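Local coordinates for protein methyl-accepting/DNA response regulator (Bacillus cereus, PDB 3D6W) that probably binds DNA as the LytTR-type domain of a putative phosphorelay response regulator, this chain being that domain alone, at residues Ser101-Arg104 and Lys105-Phe109; Glu25-Lys29 and Lys30-Asn34. All coordinates share one frame; numbering follows the deposited sequence.

Contact 1 (Ser101-Arg104 and Lys105-Phe109); sequences SYFR and KLLGF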
ATOM      1  N   SER A 101     -18.933   5.828  23.312  1.00 60.28           N
ATOM      2  CA  SER A 101     -19.771   6.316  22.174  1.00 60.88           C
ATOM      3  C   SER A 101     -18.985   6.787  20.988  1.00 60.03           C
ATOM      4  O   SER A 101     -19.340   6.479  19.857  1.00 60.35           O
ATOM      5  CB  SER A 101     -20.721   7.444  22.579  1.00 61.76           C
ATOM      6  OG  SER A 101     -21.588   6.956  23.598  1.00 65.08           O
ATOM      7  N   TYR A 102     -17.931   7.544  21.263  1.00 59.68           N
ATOM      8  CA  TYR A 102     -17.001   8.026  20.249  1.00 59.73           C
ATOM      9  C   TYR A 102     -16.397   6.815  19.580  1.00 59.63           C
ATOM     10  O   TYR A 102     -16.407   6.714  18.369  1.00 59.77           O
ATOM     11  CB  TYR A 102     -15.950   8.942  20.911  1.00 60.33           C
ATOM     12  CG  TYR A 102     -14.759   9.354  20.086  1.00 60.01           C
ATOM     13  CD1 TYR A 102     -14.827  10.389  19.169  1.00 60.73           C
ATOM     14  CD2 TYR A 102     -13.522   8.717  20.275  1.00 62.93           C
ATOM     15  CE1 TYR A 102     -13.689  10.742  18.422  1.00 61.97           C
ATOM     16  CE2 TYR A 102     -12.395   9.060  19.559  1.00 60.78           C
ATOM     17  CZ  TYR A 102     -12.466  10.072  18.651  1.00 61.47           C
ATOM     18  OH  TYR A 102     -11.303  10.360  17.946  1.00 61.28           O
ATOM     19  N   PHE A 103     -15.943   5.844  20.370  1.00 58.87           N
ATOM     20  CA  PHE A 103     -15.338   4.657  19.786  1.00 58.44           C
ATOM     21  C   PHE A 103     -16.303   3.963  18.809  1.00 58.43           C
ATOM     22  O   PHE A 103     -15.954   3.726  17.680  1.00 57.76           O
ATOM     23  CB  PHE A 103     -14.856   3.694  20.888  1.00 57.19           C
ATOM     24  CG  PHE A 103     -14.150   2.474  20.374  1.00 57.46           C
ATOM     25  CD1 PHE A 103     -12.793   2.525  20.035  1.00 58.39           C
ATOM     26  CD2 PHE A 103     -14.827   1.287  20.201  1.00 54.61           C
ATOM     27  CE1 PHE A 103     -12.131   1.422  19.585  1.00 54.93           C
ATOM     28  CE2 PHE A 103     -14.187   0.169  19.739  1.00 53.26           C
ATOM     29  CZ  PHE A 103     -12.829   0.223  19.445  1.00 55.72           C
ATOM     30  N   ARG A 104     -17.509   3.627  19.239  1.00 59.22           N
ATOM     31  CA  ARG A 104     -18.409   2.869  18.369  1.00 60.00           C
ATOM     32  C   ARG A 104     -18.924   3.669  17.175  1.00 60.47           C
ATOM     33  O   ARG A 104     -19.159   3.112  16.105  1.00 59.73           O
ATOM     34  CB  ARG A 104     -19.566   2.268  19.168  1.00 59.80           C
ATOM     35  CG  ARG A 104     -20.697   3.204  19.461  1.00 59.77           C
ATOM     36  CD  ARG A 104     -21.761   2.568  20.324  1.00 59.52           C
ATOM     37  NE  ARG A 104     -22.242   1.328  19.734  1.00 59.77           N
ATOM     38  CZ  ARG A 104     -22.829   0.328  20.388  1.00 60.33           C
ATOM     39  NH1 ARG A 104     -23.034   0.375  21.692  1.00 61.97           N
ATOM     40  NH2 ARG A 104     -23.185  -0.756  19.730  1.00 62.23           N
ATOM     41  N   LYS A 105     -19.082   4.981  17.361  1.00 62.10           N
ATOM     42  CA  LYS A 105     -19.483   5.879  16.270  1.00 63.34           C
ATOM     43  C   LYS A 105     -18.439   5.899  15.128  1.00 62.97           C
ATOM     44  O   LYS A 105     -18.781   5.746  13.960  1.00 62.68           O
ATOM     45  CB  LYS A 105     -19.743   7.307  16.792  1.00 64.24           C
ATOM     46  CG  LYS A 105     -21.218   7.633  17.067  1.00 66.61           C
ATOM     47  CD  LYS A 105     -21.376   8.916  17.970  1.00 68.13           C
ATOM     48  CE  LYS A 105     -22.813   9.590  17.975  1.00 70.28           C
ATOM     49  NZ  LYS A 105     -23.048  10.702  16.922  1.00 70.83           N
ATOM     50  N   LEU A 106     -17.178   6.088  15.495  1.00 62.79           N
ATOM     51  CA  LEU A 106     -16.075   6.106  14.559  1.00 63.04           C
ATOM     52  C   LEU A 106     -15.880   4.788  13.855  1.00 62.22           C
ATOM     53  O   LEU A 106     -15.433   4.767  12.711  1.00 62.09           O
ATOM     54  CB  LEU A 106     -14.765   6.546  15.242  1.00 62.74           C
ATOM     55  CG  LEU A 106     -14.513   8.037  15.009  1.00 64.99           C
ATOM     56  CD1 LEU A 106     -15.780   8.906  15.304  1.00 67.46           C
ATOM     57  CD2 LEU A 106     -13.335   8.575  15.784  1.00 64.48           C
ATOM     58  N   LEU A 107     -16.181   3.697  14.534  1.00 61.85           N
ATOM     59  CA  LEU A 107     -15.996   2.358  13.978  1.00 61.64           C
ATOM     60  C   LEU A 107     -17.276   1.837  13.303  1.00 60.91           C
ATOM     61  O   LEU A 107     -17.266   0.811  12.640  1.00 60.53           O
ATOM     62  CB  LEU A 107     -15.482   1.389  15.063  1.00 61.95           C
ATOM     63  CG  LEU A 107     -13.951   1.281  15.156  1.00 65.01           C
ATOM     64  CD1 LEU A 107     -13.317   2.391  15.988  1.00 66.58           C
ATOM     65  CD2 LEU A 107     -13.559  -0.027  15.744  1.00 62.97           C
ATOM     66  N   GLY A 108     -18.380   2.541  13.493  1.00 61.07           N
ATOM     67  CA  GLY A 108     -19.604   2.270  12.772  1.00 61.13           C
ATOM     68  C   GLY A 108     -20.451   1.098  13.230  1.00 61.63           C
ATOM     69  O   GLY A 108     -21.061   0.466  12.362  1.00 62.09           O
ATOM     70  N   PHE A 109     -20.539   0.831  14.553  1.00 60.70           N
ATOM     71  CA  PHE A 109     -21.359  -0.292  15.084  1.00 60.08           C
ATOM     72  C   PHE A 109     -22.312   0.033  16.245  1.00 59.62           C
ATOM     73  O   PHE A 109     -22.280   1.163  16.731  1.00 61.02           O
ATOM     74  CB  PHE A 109     -20.470  -1.463  15.448  1.00 59.83           C
ATOM     75  CG  PHE A 109     -19.585  -1.228  16.636  1.00 58.91           C
ATOM     76  CD1 PHE A 109     -19.994  -1.587  17.895  1.00 57.22           C
ATOM     77  CD2 PHE A 109     -18.327  -0.701  16.481  1.00 57.96           C
ATOM     78  CE1 PHE A 109     -19.179  -1.405  18.960  1.00 59.48           C
ATOM     79  CE2 PHE A 109     -17.514  -0.509  17.562  1.00 57.93           C
ATOM     80  CZ  PHE A 109     -17.929  -0.870  18.795  1.00 59.32           C
TER
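Arg104 and Phe109 meet twice at the C-terminal end of helix 100-107. CB of Arg104 sits over one face of the Phe109 ring, 3.7 Å from its centroid, as a CH-pi contact. Farther out, NE of Arg104 gives a nearly straight hydrogen bond (167°) to the backbone O of Phe109 at 3.0 Å. That oxygen lies close to the guanidinium plane, while NE stands above the carbonyl plane instead of on a lone pair. With CG of Arg104 between its backbone N and carbonyl carbon (chi1 81°), the chain runs past the ring before bending at chi3 to bring NE to the oxygen. The edge of Phe109 faces Phe103, whose CE2 is 4.0 Å from CZ of Phe109, and Leu107 lays CD1 over a face of the Phe103 ring. One residue earlier on each side, CD2 of Leu106 rests over a face of the Tyr102 ring. The helix ends in a Schellman motif: Gly108, at positive phi, is the C-prime residue, and Phe109 N bonds back to Arg104 O at 3.1 Å, with a weak bond from Gly108 N to Lys105 O. This reversal carries Phe109 back alongside Arg104. Phe103 packs inward on Ile59, Cys61, Ile75 and Leu85. Phe109 makes an edge-to-face stack with Phe83 and also meets Trp13 of a second subunit, where Thr6 of that subunit hydrogen-bonds to Leu107 O.

Contact 2 (Glu25-Lys29 and Lys30-Asn34); sequences EAKDK and KTYVN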
ATOM      1  N   GLU A  25       0.097   3.437  25.376  1.00 57.81           N
ATOM      2  CA  GLU A  25      -0.444   3.520  26.728  1.00 59.82           C
ATOM      3  C   GLU A  25       0.225   4.612  27.558  1.00 60.44           C
ATOM      4  O   GLU A  25       1.466   4.635  27.668  1.00 59.87           O
ATOM      5  CB  GLU A  25      -0.308   2.189  27.465  1.00 59.79           C
ATOM      6  CG  GLU A  25      -0.818   2.276  28.919  1.00 59.72           C
ATOM      7  CD  GLU A  25      -0.785   0.965  29.649  1.00 61.31           C
ATOM      8  OE1 GLU A  25      -1.502   0.844  30.692  1.00 61.35           O
ATOM      9  OE2 GLU A  25      -0.062   0.074  29.156  1.00 60.92           O
ATOM     10  N   ALA A  26      -0.604   5.492  28.140  1.00 61.72           N
ATOM     11  CA  ALA A  26      -0.152   6.437  29.175  1.00 62.89           C
ATOM     12  C   ALA A  26      -0.139   5.705  30.523  1.00 65.56           C
ATOM     13  O   ALA A  26      -1.147   5.190  31.017  1.00 65.20           O
ATOM     14  CB  ALA A  26      -1.035   7.664  29.238  1.00 62.69           C
ATOM     15  N   LYS A  27       1.034   5.640  31.105  1.00 69.29           N
ATOM     16  CA  LYS A  27       1.236   4.869  32.320  1.00 72.27           C
ATOM     17  C   LYS A  27       2.439   5.418  33.059  1.00 74.02           C
ATOM     18  O   LYS A  27       3.470   5.706  32.459  1.00 74.45           O
ATOM     19  CB  LYS A  27       1.479   3.408  31.946  1.00 72.85           C
ATOM     20  CG  LYS A  27       1.642   2.445  33.087  1.00 71.39           C
ATOM     21  CD  LYS A  27       2.419   1.237  32.629  1.00 73.27           C
ATOM     22  CE  LYS A  27       2.148   0.068  33.530  1.00 75.03           C
ATOM     23  NZ  LYS A  27       3.420  -0.610  33.925  1.00 77.07           N
ATOM     24  N   ASP A  28       2.290   5.574  34.369  1.00 76.84           N
ATOM     25  CA  ASP A  28       3.383   6.033  35.228  1.00 77.59           C
ATOM     26  C   ASP A  28       4.066   7.321  34.646  1.00 77.95           C
ATOM     27  O   ASP A  28       5.298   7.440  34.689  1.00 78.11           O
ATOM     28  CB  ASP A  28       4.382   4.889  35.392  1.00 78.53           C
ATOM     29  CG  ASP A  28       3.764   3.614  36.050  1.00 81.48           C
ATOM     30  OD1 ASP A  28       3.021   3.714  37.062  1.00 85.00           O
ATOM     31  OD2 ASP A  28       4.075   2.495  35.562  1.00 84.66           O
ATOM     32  N   LYS A  29       3.243   8.235  34.079  1.00 77.54           N
ATOM     33  CA  LYS A  29       3.648   9.565  33.526  1.00 76.82           C
ATOM     34  C   LYS A  29       4.450   9.555  32.202  1.00 76.10           C
ATOM     35  O   LYS A  29       5.002  10.590  31.786  1.00 75.77           O
ATOM     36  CB  LYS A  29       4.377  10.408  34.572  1.00 77.31           C
ATOM     37  CG  LYS A  29       3.548  10.692  35.820  1.00 79.61           C
ATOM     38  CD  LYS A  29       3.238  12.193  36.015  1.00 82.32           C
ATOM     39  CE  LYS A  29       4.506  13.015  36.370  1.00 81.95           C
ATOM     40  NZ  LYS A  29       4.228  14.056  37.388  1.00 81.33           N
ATOM     41  N   LYS A  30       4.474   8.400  31.534  1.00 74.77           N
ATOM     42  CA  LYS A  30       5.158   8.242  30.231  1.00 73.86           C
ATOM     43  C   LYS A  30       4.216   7.669  29.207  1.00 70.12           C
ATOM     44  O   LYS A  30       3.199   7.098  29.561  1.00 69.63           O
ATOM     45  CB  LYS A  30       6.367   7.292  30.374  1.00 73.69           C
ATOM     46  CG  LYS A  30       7.492   7.867  31.230  1.00 75.38           C
ATOM     47  CD  LYS A  30       8.391   6.786  31.837  1.00 76.35           C
ATOM     48  CE  LYS A  30       7.609   5.850  32.784  1.00 78.74           C
ATOM     49  NZ  LYS A  30       8.372   5.473  34.033  1.00 79.28           N
ATOM     50  N   THR A  31       4.584   7.790  27.940  1.00 66.89           N
ATOM     51  CA  THR A  31       3.892   7.078  26.857  1.00 65.08           C
ATOM     52  C   THR A  31       4.645   5.838  26.445  1.00 63.67           C
ATOM     53  O   THR A  31       5.799   5.907  26.096  1.00 62.84           O
ATOM     54  CB  THR A  31       3.711   7.958  25.608  1.00 64.71           C
ATOM     55  OG1 THR A  31       2.966   9.099  25.994  1.00 62.99           O
ATOM     56  CG2 THR A  31       2.976   7.210  24.475  1.00 63.56           C
ATOM     57  N   TYR A  32       3.967   4.703  26.475  1.00 62.97           N
ATOM     58  CA  TYR A  32       4.548   3.455  26.041  1.00 62.51           C
ATOM     59  C   TYR A  32       3.938   3.130  24.706  1.00 61.62           C
ATOM     60  O   TYR A  32       2.741   3.061  24.581  1.00 59.82           O
ATOM     61  CB  TYR A  32       4.242   2.349  27.042  1.00 62.96           C
ATOM     62  CG  TYR A  32       5.049   2.486  28.277  1.00 63.75           C
ATOM     63  CD1 TYR A  32       4.574   3.230  29.373  1.00 64.37           C
ATOM     64  CD2 TYR A  32       6.306   1.900  28.359  1.00 63.97           C
ATOM     65  CE1 TYR A  32       5.322   3.377  30.518  1.00 63.90           C
ATOM     66  CE2 TYR A  32       7.070   2.037  29.505  1.00 65.20           C
ATOM     67  CZ  TYR A  32       6.576   2.781  30.581  1.00 64.90           C
ATOM     68  OH  TYR A  32       7.359   2.905  31.703  1.00 66.11           O
ATOM     69  N   VAL A  33       4.797   2.962  23.715  1.00 61.66           N
ATOM     70  CA  VAL A  33       4.422   2.514  22.391  1.00 61.87           C
ATOM     71  C   VAL A  33       4.647   0.992  22.340  1.00 62.05           C
ATOM     72  O   VAL A  33       5.774   0.506  22.437  1.00 61.79           O
ATOM     73  CB  VAL A  33       5.230   3.277  21.301  1.00 62.18           C
ATOM     74  CG1 VAL A  33       4.632   3.034  19.935  1.00 61.84           C
ATOM     75  CG2 VAL A  33       5.248   4.775  21.592  1.00 60.44           C
ATOM     76  N   ASN A  34       3.537   0.260  22.238  1.00 62.63           N
ATOM     77  CA  ASN A  34       3.509  -1.192  22.145  1.00 62.74           C
ATOM     78  C   ASN A  34       3.405  -1.668  20.685  1.00 63.11           C
ATOM     79  O   ASN A  34       2.327  -1.637  20.075  1.00 62.77           O
ATOM     80  CB  ASN A  34       2.331  -1.728  22.936  1.00 62.29           C
ATOM     81  CG  ASN A  34       2.521  -1.611  24.443  1.00 63.83           C
ATOM     82  OD1 ASN A  34       2.327  -0.539  25.038  1.00 64.13           O
ATOM     83  ND2 ASN A  34       2.861  -2.739  25.072  1.00 61.91           N
TER
HETATM   84  O   HOH W   1       2.258  -0.383  28.009  1.00 43.46           O
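A tight antiparallel beta hairpin, strands 21-27 and 30-35 of the five-stranded sheet, closes through a type I' turn from Lys27 to Lys30. Asp28 and Lys29 occupy its two corners, both with positive phi. Lys27 and Lys30 form the hydrogen-bonded pair next to the turn, with both N-to-O bonds, Lys27 N to Lys30 O and Lys30 N to Lys27 O, 3.0 Å long. The second such pair is Glu25 with Tyr32, bonded N to O in both directions; between them lies the non-hydrogen-bonded pair Ala26-Thr31. Lys27 and Tyr32 share a face of the sheet, diagonally placed. CG of Tyr32 lies anti to its carbonyl carbon (chi1 -74°), and the ring turns an edge to the neighbouring strand: CE1 approaches Lys27 O at 3.6 Å in the ring plane, and CD1 meets CB of Lys27 at 4.0 Å. On the same face Glu25 extends fully, and a water donates from 2.6 Å to its OE2 and from 3.0 Å to OD1 of Asn34. On the other face Thr31 and Ala26 pack against Leu46 of helix 46-52, and Thr31 OG1 bonds to Tyr44 O. Near the turn, NZ of Lys27 forms a long salt bridge with OD2 of Asp28 at 3.6 Å; NZ of Lys30 lies farther from that carboxylate, yet the two lysines together would probably stabilise its negative charge.

Both contacts fall within the LytTR DNA-binding domain, on opposite sides of the chain's centre; their own centres are 24 Å apart and their nearest atoms about 14 Å. Contact 2 shapes a hairpin of the five-stranded sheet, whereas contact 1 finishes the last helix, which packs on strand 58-62 at an edge of that sheet and on the three-stranded sheet. Contact 1 also reaches a second subunit; no other chain of the assembly touches contact 2. Phe103 lies about 4 Å, side chain to side chain, from Ile72, a residue seen to bind magnesium, although none is bound to it in this chain; the Leu107 side chain is about 10 Å from a bound magnesium ion. Contact 2 is away from the annotated sites.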